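Local coordinates for protein cytochrome c3 (Desulfuromonas acetoxidans, PDB 1HH5) that carries electrons through three covalently bound c-type hemes, passing them from a dehydrogenase to ferredoxin in sulfate respiration, at residues H17-H20 and A21-G25; A44-A48 and C49-H53. One frame throughout, in Å; residues are numbered along the deposited sequence.

How the contacts relate
Both contacts are local, partly buried, and meet at one heme. Contact 1 is two turns of helix 17-24, which follows the two-stranded sheet. Contact 2 is the loop after helix 41-44 and the short helix 50-53. It sits deeper: its centre is about 7 Å from the centre of the chain, against about 11 Å for contact 1. Histidines on opposite sides of the heme of chain C join them: His20 from contact 1 and His53 from contact 2. Contact 1 supplies histidine ligands to two hemes but no thioether. Contact 2 adds two thioethers and sends His45 to the third heme. Regular helical bonds hold contact 1; turn and helix-start bonds hold contact 2.

Contact 1. Residues H17-H20 and A21-G25; sequences HKAH and AEKLG. With HEC (heme c), chain B.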
ATOM      1  N   HIS A  17      -0.026   4.037   6.549  1.00 13.31           N
ATOM      2  CA  HIS A  17       1.427   4.084   6.493  1.00 12.93           C
ATOM      3  C   HIS A  17       2.072   3.738   7.827  1.00 14.25           C
ATOM      4  O   HIS A  17       3.041   2.981   7.878  1.00 12.78           O
ATOM      5  CB  HIS A  17       1.858   5.476   6.040  1.00 12.96           C
ATOM      6  CG  HIS A  17       3.329   5.616   5.809  1.00 13.77           C
ATOM      7  ND1 HIS A  17       4.180   6.302   6.647  1.00 14.81           N
ATOM      8  CD2 HIS A  17       4.102   5.172   4.787  1.00 13.41           C
ATOM      9  CE1 HIS A  17       5.412   6.258   6.118  1.00 14.79           C
ATOM     10  NE2 HIS A  17       5.422   5.584   4.986  1.00 13.96           N
ATOM     11  N   LYS A  18       1.531   4.284   8.911  1.00 13.84           N
ATOM     12  CA  LYS A  18       2.090   4.013  10.231  1.00 15.85           C
ATOM     13  C   LYS A  18       1.988   2.542  10.621  1.00 14.75           C
ATOM     14  O   LYS A  18       2.954   1.962  11.115  1.00 14.88           O
ATOM     15  CB  LYS A  18       1.409   4.869  11.298  1.00 17.24           C
ATOM     16  CG  LYS A  18       1.998   4.669  12.689  1.00 20.79           C
ATOM     17  CD  LYS A  18       1.323   5.547  13.729  1.00 23.97           C
ATOM     18  CE  LYS A  18       1.559   7.024  13.457  1.00 25.87           C
ATOM     19  NZ  LYS A  18       3.009   7.375  13.414  1.00 27.98           N
ATOM     20  N   ALA A  19       0.820   1.943  10.400  1.00 14.37           N
ATOM     21  CA  ALA A  19       0.612   0.537  10.736  1.00 13.68           C
ATOM     22  C   ALA A  19       1.583  -0.358   9.967  1.00 13.54           C
ATOM     23  O   ALA A  19       2.173  -1.272  10.534  1.00 12.63           O
ATOM     24  CB  ALA A  19      -0.831   0.128  10.439  1.00 13.90           C
ATOM     25  N   HIS A  20       1.740  -0.106   8.672  1.00 12.68           N
ATOM     26  CA  HIS A  20       2.669  -0.903   7.871  1.00 12.59           C
ATOM     27  C   HIS A  20       4.097  -0.763   8.417  1.00 12.75           C
ATOM     28  O   HIS A  20       4.822  -1.744   8.551  1.00 13.62           O
ATOM     29  CB  HIS A  20       2.647  -0.450   6.409  1.00 10.78           C
ATOM     30  CG  HIS A  20       1.515  -1.021   5.609  1.00 11.13           C
ATOM     31  ND1 HIS A  20       0.200  -0.630   5.729  1.00 10.61           N
ATOM     32  CD2 HIS A  20       1.525  -1.978   4.646  1.00 10.52           C
ATOM     33  CE1 HIS A  20      -0.523  -1.341   4.854  1.00  9.70           C
ATOM     34  NE2 HIS A  20       0.238  -2.174   4.174  1.00 10.69           N
ATOM     35  N   ALA A  21       4.494   0.465   8.732  1.00 14.10           N
ATOM     36  CA  ALA A  21       5.838   0.721   9.245  1.00 15.20           C
ATOM     37  C   ALA A  21       6.108  -0.009  10.555  1.00 16.40           C
ATOM     38  O   ALA A  21       7.199  -0.526  10.772  1.00 16.83           O
ATOM     39  CB  ALA A  21       6.047   2.226   9.436  1.00 15.34           C
ATOM     40  N   GLU A  22       5.102  -0.054  11.420  1.00 18.46           N
ATOM     41  CA  GLU A  22       5.223  -0.706  12.716  1.00 19.87           C
ATOM     42  C   GLU A  22       5.439  -2.210  12.599  1.00 19.50           C
ATOM     43  O   GLU A  22       6.140  -2.814  13.410  1.00 18.99           O
ATOM     44  CB  GLU A  22       3.966  -0.439  13.538  1.00 21.55           C
ATOM     45  CG  GLU A  22       4.029  -0.947  14.962  1.00 25.82           C
ATOM     46  CD  GLU A  22       2.704  -0.806  15.672  1.00 27.91           C
ATOM     47  OE1 GLU A  22       1.781  -1.586  15.360  1.00 29.96           O
ATOM     48  OE2 GLU A  22       2.577   0.094  16.528  1.00 29.41           O
ATOM     49  N   LYS A  23       4.836  -2.810  11.579  1.00 18.99           N
ATOM     50  CA  LYS A  23       4.938  -4.243  11.368  1.00 18.42           C
ATOM     51  C   LYS A  23       6.106  -4.676  10.497  1.00 17.82           C
ATOM     52  O   LYS A  23       6.649  -5.760  10.675  1.00 17.85           O
ATOM     53  CB  LYS A  23       3.646  -4.764  10.738  1.00 20.21           C
ATOM     54  CG  LYS A  23       2.397  -4.415  11.525  1.00 22.80           C
ATOM     55  CD  LYS A  23       1.150  -4.993  10.886  1.00 25.01           C
ATOM     56  CE  LYS A  23      -0.078  -4.601  11.686  1.00 26.61           C
ATOM     57  NZ  LYS A  23      -0.150  -3.118  11.827  1.00 27.37           N
ATOM     58  N   LEU A  24       6.509  -3.823   9.569  1.00 16.52           N
ATOM     59  CA  LEU A  24       7.572  -4.187   8.647  1.00 15.34           C
ATOM     60  C   LEU A  24       8.891  -3.457   8.802  1.00 15.05           C
ATOM     61  O   LEU A  24       9.946  -4.028   8.546  1.00 14.72           O
ATOM     62  CB  LEU A  24       7.066  -4.003   7.220  1.00 14.66           C
ATOM     63  CG  LEU A  24       5.792  -4.784   6.907  1.00 16.22           C
ATOM     64  CD1 LEU A  24       5.048  -4.122   5.765  1.00 17.65           C
ATOM     65  CD2 LEU A  24       6.155  -6.222   6.578  1.00 17.45           C
ATOM     66  N   GLY A  25       8.833  -2.198   9.214  1.00 14.68           N
ATOM     67  CA  GLY A  25      10.058  -1.430   9.342  1.00 15.34           C
ATOM     68  C   GLY A  25      10.247  -0.706   8.026  1.00 14.73           C
ATOM     69  O   GLY A  25       9.805  -1.190   6.985  1.00 14.89           O
TER
HETATM   70 FE   HEC B  69       7.048   5.236   3.875  1.00 14.74          FE
HETATM   71  CHA HEC B  69       6.012   7.756   1.770  1.00 15.69           C
HETATM   72  CHB HEC B  69       8.966   7.491   5.616  1.00 16.04           C
HETATM   73  CHC HEC B  69       7.778   2.825   6.207  1.00 12.92           C
HETATM   74  CHD HEC B  69       5.511   2.953   1.914  1.00 12.98           C
HETATM   75  NA  HEC B  69       7.423   7.176   3.702  1.00 16.32           N
HETATM   76  C1A HEC B  69       6.935   8.067   2.760  1.00 17.79           C
HETATM   77  C2A HEC B  69       7.562   9.368   2.893  1.00 19.60           C
HETATM   78  C3A HEC B  69       8.385   9.295   3.973  1.00 18.72           C
HETATM   79  C4A HEC B  69       8.283   7.945   4.489  1.00 17.67           C
HETATM   80  CMA HEC B  69       9.289  10.414   4.504  1.00 20.24           C
HETATM   81  CAA HEC B  69       7.453  10.531   1.903  1.00 23.01           C
HETATM   82  CBA HEC B  69       7.169  11.927   2.446  1.00 27.23           C
HETATM   83  CGA HEC B  69       5.740  12.103   2.919  1.00 29.19           C
HETATM   84  O1A HEC B  69       5.312  11.367   3.834  1.00 30.23           O
HETATM   85  O2A HEC B  69       5.042  12.988   2.376  1.00 30.43           O
HETATM   86  NB  HEC B  69       8.142   5.161   5.523  1.00 14.80           N
HETATM   87  C1B HEC B  69       8.925   6.191   6.085  1.00 15.06           C
HETATM   88  C2B HEC B  69       9.571   5.764   7.300  1.00 14.72           C
HETATM   89  C3B HEC B  69       9.144   4.492   7.534  1.00 14.23           C
HETATM   90  C4B HEC B  69       8.300   4.097   6.408  1.00 13.50           C
HETATM   91  CMB HEC B  69      10.631   6.535   8.091  1.00 15.54           C
HETATM   92  CAB HEC B  69       9.479   3.659   8.759  1.00 14.53           C
HETATM   93  CBB HEC B  69       8.896   4.229  10.051  1.00 15.87           C
HETATM   94  NC  HEC B  69       6.757   3.287   3.998  1.00 12.72           N
HETATM   95  C1C HEC B  69       7.082   2.438   5.044  1.00 13.57           C
HETATM   96  C2C HEC B  69       6.693   1.080   4.737  1.00 12.52           C
HETATM   97  C3C HEC B  69       6.151   1.113   3.472  1.00 12.89           C
HETATM   98  C4C HEC B  69       6.153   2.492   3.051  1.00 12.04           C
HETATM   99  CMC HEC B  69       6.898  -0.136   5.636  1.00 13.50           C
HETATM  100  CAC HEC B  69       5.642  -0.061   2.631  1.00 12.42           C
HETATM  101  CBC HEC B  69       4.434  -0.761   3.252  1.00 11.55           C
HETATM  102  ND  HEC B  69       5.951   5.346   2.236  1.00 13.97           N
HETATM  103  C1D HEC B  69       5.389   4.288   1.535  1.00 13.35           C
HETATM  104  C2D HEC B  69       4.616   4.763   0.404  1.00 14.19           C
HETATM  105  C3D HEC B  69       4.724   6.109   0.381  1.00 14.33           C
HETATM  106  C4D HEC B  69       5.562   6.470   1.520  1.00 14.54           C
HETATM  107  CMD HEC B  69       3.772   3.939  -0.560  1.00 12.68           C
HETATM  108  CAD HEC B  69       3.978   7.055  -0.553  1.00 15.42           C
HETATM  109  CBD HEC B  69       2.696   7.535   0.124  1.00 15.79           C
HETATM  110  CGD HEC B  69       1.926   8.537  -0.719  1.00 17.98           C
HETATM  111  O1D HEC B  69       1.218   8.122  -1.662  1.00 18.34           O
HETATM  112  O2D HEC B  69       2.042   9.747  -0.440  1.00 18.82           O
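Lys23 folds back along the helix onto Ala19, one turn earlier. Its chain runs extended and bends only at the end (chi4 55°), which brings NZ to 3.2 Å from Ala19 O. The ammonium sits above the carbonyl plane, well off the lone pairs. The backbone N of Lys23 reaches the same Ala19 O from the other face, so this oxygen takes two donors. NZ also lies 3.6 Å from Ala19 CB.

Leu24 pairs with His20 in the same i to i+4 way. Its CD1 comes obliquely to the His20 ring, 4.3 Å from CD2. In the backbone, Leu24 N bonds to His20 O at 2.9 Å. Phe15 meets the His20 ring edge-to-face, and Asp16 O takes the ND1 hydrogen bond that fixes the ring's rotation.

This short helix of the multiheme cytochrome carries axial histidines for two hemes. His17 and His20, three residues apart, send their imidazoles to different irons. In His17, CG lies anti to the backbone N (chi1 -174°), which carries the ring to the chain B heme, where NE2 binds the iron at 2.0 Å. His20 NE2 binds the iron of the chain C heme. His30 and His53 are the respective second axial ligands. The His20 ring also touches the chain B heme, with CD2 3.4 Å from its CBC.

Ala21 turns CB to the same heme, 3.5 Å from its CBB. On the outer side, Lys18 NZ forms a salt bridge with Asp2. The helix ends at Leu24, and Gly25 leaves it with positive phi. Gly25 N still bonds to Ala21 O, while Gly25 O lies 3.4 Å from CMC of the chain B heme.

Contact 2. Residues A44-A48 and C49-H53; sequences AHKDA and CKTCH. With HEC (heme c), chain C.
Two backbone bonds tie Lys50 and Thr51 to the loop before them. Lys50 N donates to Ala44 O at 3.0 Å. Thr51 N donates to Lys46 O at 2.9 Å. Lys46 to Cys49 forms a type I turn, closed by a weak bond from Cys49 N to Lys46 O. Cys49 is the N-cap residue of helix 50-53.

Among side chains, Asp47 and Thr51 lie alongside each other, pointing the same way. Their OD1 and OG1 are 3.3 Å apart, at best a weak bond. The Lys46 chain slants across Thr51, with CD 3.4 Å from OG1. Ala44 CB packs 4.0 Å from Cys49 SG.

The heme of chain C is held covalently and through its iron. Cys49 SG bonds to CAB, and Cys52 SG to CAC at 1.8 Å. His53 NE2 binds the iron at 2.0 Å. Cys49 O lies over one face of the His53 ring, 3.6 Å above its plane and toward the rim. His53 ND1 bonds to Pro59 O. His45 NE2 binds the iron of another heme, with His66 as the second axial ligand. Residues 49-53 are thus a CXXCH heme-attachment motif of c-type cytochromes.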
ATOM      1  N   ALA A  44       0.572   0.032  -7.786  1.00 16.46           N
ATOM      2  CA  ALA A  44      -0.224  -0.524  -6.696  1.00 15.97           C
ATOM      3  C   ALA A  44      -0.628  -1.979  -6.935  1.00 16.01           C
ATOM      4  O   ALA A  44      -0.614  -2.791  -6.007  1.00 14.66           O
ATOM      5  CB  ALA A  44      -1.466   0.338  -6.469  1.00 15.55           C
ATOM      6  N   HIS A  45      -0.977  -2.309  -8.177  1.00 16.13           N
ATOM      7  CA  HIS A  45      -1.389  -3.670  -8.507  1.00 16.81           C
ATOM      8  C   HIS A  45      -0.202  -4.588  -8.659  1.00 17.53           C
ATOM      9  O   HIS A  45      -0.353  -5.783  -8.912  1.00 16.48           O
ATOM     10  CB  HIS A  45      -2.227  -3.677  -9.782  1.00 17.18           C
ATOM     11  CG  HIS A  45      -3.556  -3.012  -9.622  1.00 16.90           C
ATOM     12  ND1 HIS A  45      -4.428  -2.762 -10.657  1.00 17.02           N
ATOM     13  CD2 HIS A  45      -4.170  -2.550  -8.504  1.00 16.50           C
ATOM     14  CE1 HIS A  45      -5.517  -2.170 -10.143  1.00 16.09           C
ATOM     15  NE2 HIS A  45      -5.409  -2.020  -8.838  1.00 15.32           N
ATOM     16  N   LYS A  46       0.985  -4.016  -8.504  1.00 18.46           N
ATOM     17  CA  LYS A  46       2.206  -4.796  -8.603  1.00 20.10           C
ATOM     18  C   LYS A  46       3.076  -4.643  -7.359  1.00 19.83           C
ATOM     19  O   LYS A  46       2.593  -4.776  -6.236  1.00 19.29           O
ATOM     20  CB  LYS A  46       2.997  -4.400  -9.849  1.00 21.77           C
ATOM     21  CG  LYS A  46       3.328  -5.570 -10.752  1.00 25.05           C
ATOM     22  CD  LYS A  46       4.201  -6.593 -10.032  1.00 28.20           C
ATOM     23  CE  LYS A  46       4.478  -7.796 -10.916  1.00 29.53           C
ATOM     24  NZ  LYS A  46       3.204  -8.469 -11.306  1.00 31.97           N
ATOM     25  N   ASP A  47       4.352  -4.341  -7.578  1.00 19.80           N
ATOM     26  CA  ASP A  47       5.348  -4.223  -6.519  1.00 19.98           C
ATOM     27  C   ASP A  47       5.163  -3.207  -5.397  1.00 18.44           C
ATOM     28  O   ASP A  47       5.647  -3.434  -4.293  1.00 18.78           O
ATOM     29  CB  ASP A  47       6.724  -4.013  -7.152  1.00 22.89           C
ATOM     30  CG  ASP A  47       7.172  -5.203  -7.973  1.00 25.59           C
ATOM     31  OD1 ASP A  47       6.795  -6.346  -7.636  1.00 27.22           O
ATOM     32  OD2 ASP A  47       7.914  -4.996  -8.953  1.00 28.60           O
ATOM     33  N   ALA A  48       4.490  -2.093  -5.656  1.00 15.96           N
ATOM     34  CA  ALA A  48       4.314  -1.103  -4.597  1.00 15.46           C
ATOM     35  C   ALA A  48       3.332  -1.544  -3.508  1.00 15.00           C
ATOM     36  O   ALA A  48       3.459  -1.129  -2.355  1.00 13.49           O
ATOM     37  CB  ALA A  48       3.876   0.243  -5.192  1.00 14.45           C
ATOM     38  N   CYS A  49       2.372  -2.398  -3.863  1.00 14.62           N
ATOM     39  CA  CYS A  49       1.375  -2.852  -2.890  1.00 14.71           C
ATOM     40  C   CYS A  49       0.989  -4.334  -2.906  1.00 14.59           C
ATOM     41  O   CYS A  49       1.263  -5.082  -1.959  1.00 14.26           O
ATOM     42  CB  CYS A  49       0.081  -2.049  -3.059  1.00 14.50           C
ATOM     43  SG  CYS A  49       0.216  -0.247  -2.848  1.00 13.44           S
ATOM     44  N   LYS A  50       0.325  -4.736  -3.984  1.00 14.65           N
ATOM     45  CA  LYS A  50      -0.191  -6.093  -4.138  1.00 16.21           C
ATOM     46  C   LYS A  50       0.799  -7.252  -4.004  1.00 15.59           C
ATOM     47  O   LYS A  50       0.532  -8.224  -3.293  1.00 14.74           O
ATOM     48  CB  LYS A  50      -0.929  -6.191  -5.478  1.00 17.88           C
ATOM     49  CG  LYS A  50      -1.702  -7.478  -5.690  1.00 20.88           C
ATOM     50  CD  LYS A  50      -2.440  -7.424  -7.015  1.00 22.47           C
ATOM     51  CE  LYS A  50      -3.065  -8.757  -7.360  1.00 24.20           C
ATOM     52  NZ  LYS A  50      -4.019  -9.213  -6.310  1.00 26.21           N
ATOM     53  N   THR A  51       1.930  -7.164  -4.690  1.00 15.92           N
ATOM     54  CA  THR A  51       2.916  -8.237  -4.626  1.00 16.13           C
ATOM     55  C   THR A  51       3.280  -8.649  -3.200  1.00 15.50           C
ATOM     56  O   THR A  51       3.319  -9.833  -2.889  1.00 15.29           O
ATOM     57  CB  THR A  51       4.202  -7.858  -5.379  1.00 16.55           C
ATOM     58  OG1 THR A  51       3.874  -7.530  -6.733  1.00 16.61           O
ATOM     59  CG2 THR A  51       5.181  -9.027  -5.374  1.00 17.39           C
ATOM     60  N   CYS A  52       3.552  -7.687  -2.323  1.00 15.10           N
ATOM     61  CA  CYS A  52       3.896  -8.048  -0.953  1.00 15.36           C
ATOM     62  C   CYS A  52       2.749  -8.749  -0.232  1.00 15.65           C
ATOM     63  O   CYS A  52       2.973  -9.663   0.564  1.00 15.87           O
ATOM     64  CB  CYS A  52       4.297  -6.815  -0.145  1.00 15.69           C
ATOM     65  SG  CYS A  52       4.612  -7.211   1.600  1.00 14.12           S
ATOM     66  N   HIS A  53       1.521  -8.312  -0.500  1.00 15.42           N
ATOM     67  CA  HIS A  53       0.348  -8.901   0.136  1.00 16.74           C
ATOM     68  C   HIS A  53       0.192 -10.396  -0.142  1.00 18.68           C
ATOM     69  O   HIS A  53      -0.427 -11.114   0.634  1.00 18.44           O
ATOM     70  CB  HIS A  53      -0.919  -8.156  -0.297  1.00 13.65           C
ATOM     71  CG  HIS A  53      -1.053  -6.788   0.302  1.00 10.66           C
ATOM     72  ND1 HIS A  53      -2.077  -5.914   0.011  1.00  9.42           N
ATOM     73  CD2 HIS A  53      -0.271  -6.148   1.207  1.00 10.16           C
ATOM     74  CE1 HIS A  53      -1.890  -4.797   0.728  1.00  8.80           C
ATOM     75  NE2 HIS A  53      -0.807  -4.880   1.474  1.00  9.86           N
TER
HETATM   76 FE   HEC C  70      -0.311  -3.558   2.868  1.00 12.06          FE
HETATM   77  CHA HEC C  70      -2.377  -4.972   5.199  1.00 13.46           C
HETATM   78  CHB HEC C  70      -2.932  -1.543   1.801  1.00 11.06           C
HETATM   79  CHC HEC C  70       1.739  -2.085   0.596  1.00  9.56           C
HETATM   80  CHD HEC C  70       2.255  -5.594   3.854  1.00 11.76           C
HETATM   81  NA  HEC C  70      -2.207  -3.311   3.380  1.00 11.83           N
HETATM   82  C1A HEC C  70      -2.916  -4.012   4.351  1.00 13.31           C
HETATM   83  C2A HEC C  70      -4.323  -3.643   4.312  1.00 14.51           C
HETATM   84  C3A HEC C  70      -4.488  -2.687   3.365  1.00 13.16           C
HETATM   85  C4A HEC C  70      -3.174  -2.453   2.814  1.00 12.11           C
HETATM   86  CMA HEC C  70      -5.799  -2.045   2.908  1.00 12.86           C
HETATM   87  CAA HEC C  70      -5.400  -4.360   5.067  1.00 18.01           C
HETATM   88  CBA HEC C  70      -6.021  -3.650   6.258  1.00 23.63           C
HETATM   89  CGA HEC C  70      -4.997  -3.138   7.242  1.00 25.79           C
HETATM   90  O1A HEC C  70      -4.559  -1.975   7.098  1.00 28.74           O
HETATM   91  O2A HEC C  70      -4.623  -3.903   8.157  1.00 29.40           O
HETATM   92  NB  HEC C  70      -0.556  -2.143   1.512  1.00  9.66           N
HETATM   93  C1B HEC C  70      -1.690  -1.410   1.184  1.00 10.60           C
HETATM   94  C2B HEC C  70      -1.415  -0.460   0.131  1.00  9.09           C
HETATM   95  C3B HEC C  70      -0.103  -0.561  -0.154  1.00  8.72           C
HETATM   96  C4B HEC C  70       0.426  -1.620   0.687  1.00 10.22           C
HETATM   97  CMB HEC C  70      -2.457   0.344  -0.631  1.00  9.62           C
HETATM   98  CAB HEC C  70       0.724   0.239  -1.160  1.00  8.63           C
HETATM   99  CBB HEC C  70       0.635   1.751  -0.980  1.00  8.03           C
HETATM  100  NC  HEC C  70       1.563  -3.841   2.271  1.00 10.44           N
HETATM  101  C1C HEC C  70       2.251  -3.157   1.309  1.00 10.97           C
HETATM  102  C2C HEC C  70       3.605  -3.676   1.169  1.00 10.41           C
HETATM  103  C3C HEC C  70       3.761  -4.682   2.082  1.00 11.24           C
HETATM  104  C4C HEC C  70       2.492  -4.765   2.770  1.00 11.46           C
HETATM  105  CMC HEC C  70       4.614  -3.204   0.145  1.00 11.70           C
HETATM  106  CAC HEC C  70       4.960  -5.588   2.385  1.00 11.94           C
HETATM  107  CBC HEC C  70       6.352  -5.095   2.002  1.00 11.90           C
HETATM  108  ND  HEC C  70      -0.091  -4.943   4.219  1.00 11.86           N
HETATM  109  C1D HEC C  70       1.062  -5.630   4.564  1.00 12.51           C
HETATM  110  C2D HEC C  70       0.847  -6.451   5.746  1.00 14.22           C
HETATM  111  C3D HEC C  70      -0.459  -6.371   6.015  1.00 15.31           C
HETATM  112  C4D HEC C  70      -1.049  -5.407   5.126  1.00 14.06           C
HETATM  113  CMD HEC C  70       1.862  -7.244   6.577  1.00 14.38           C
HETATM  114  CAD HEC C  70      -1.136  -7.335   6.963  1.00 19.76           C
HETATM  115  CBD HEC C  70      -1.504  -6.783   8.309  1.00 23.51           C
HETATM  116  CGD HEC C  70      -1.653  -7.878   9.339  1.00 26.61           C
HETATM  117  O1D HEC C  70      -2.216  -8.936   8.990  1.00 28.44           O
HETATM  118  O2D HEC C  70      -1.212  -7.680  10.491  1.00 28.49           O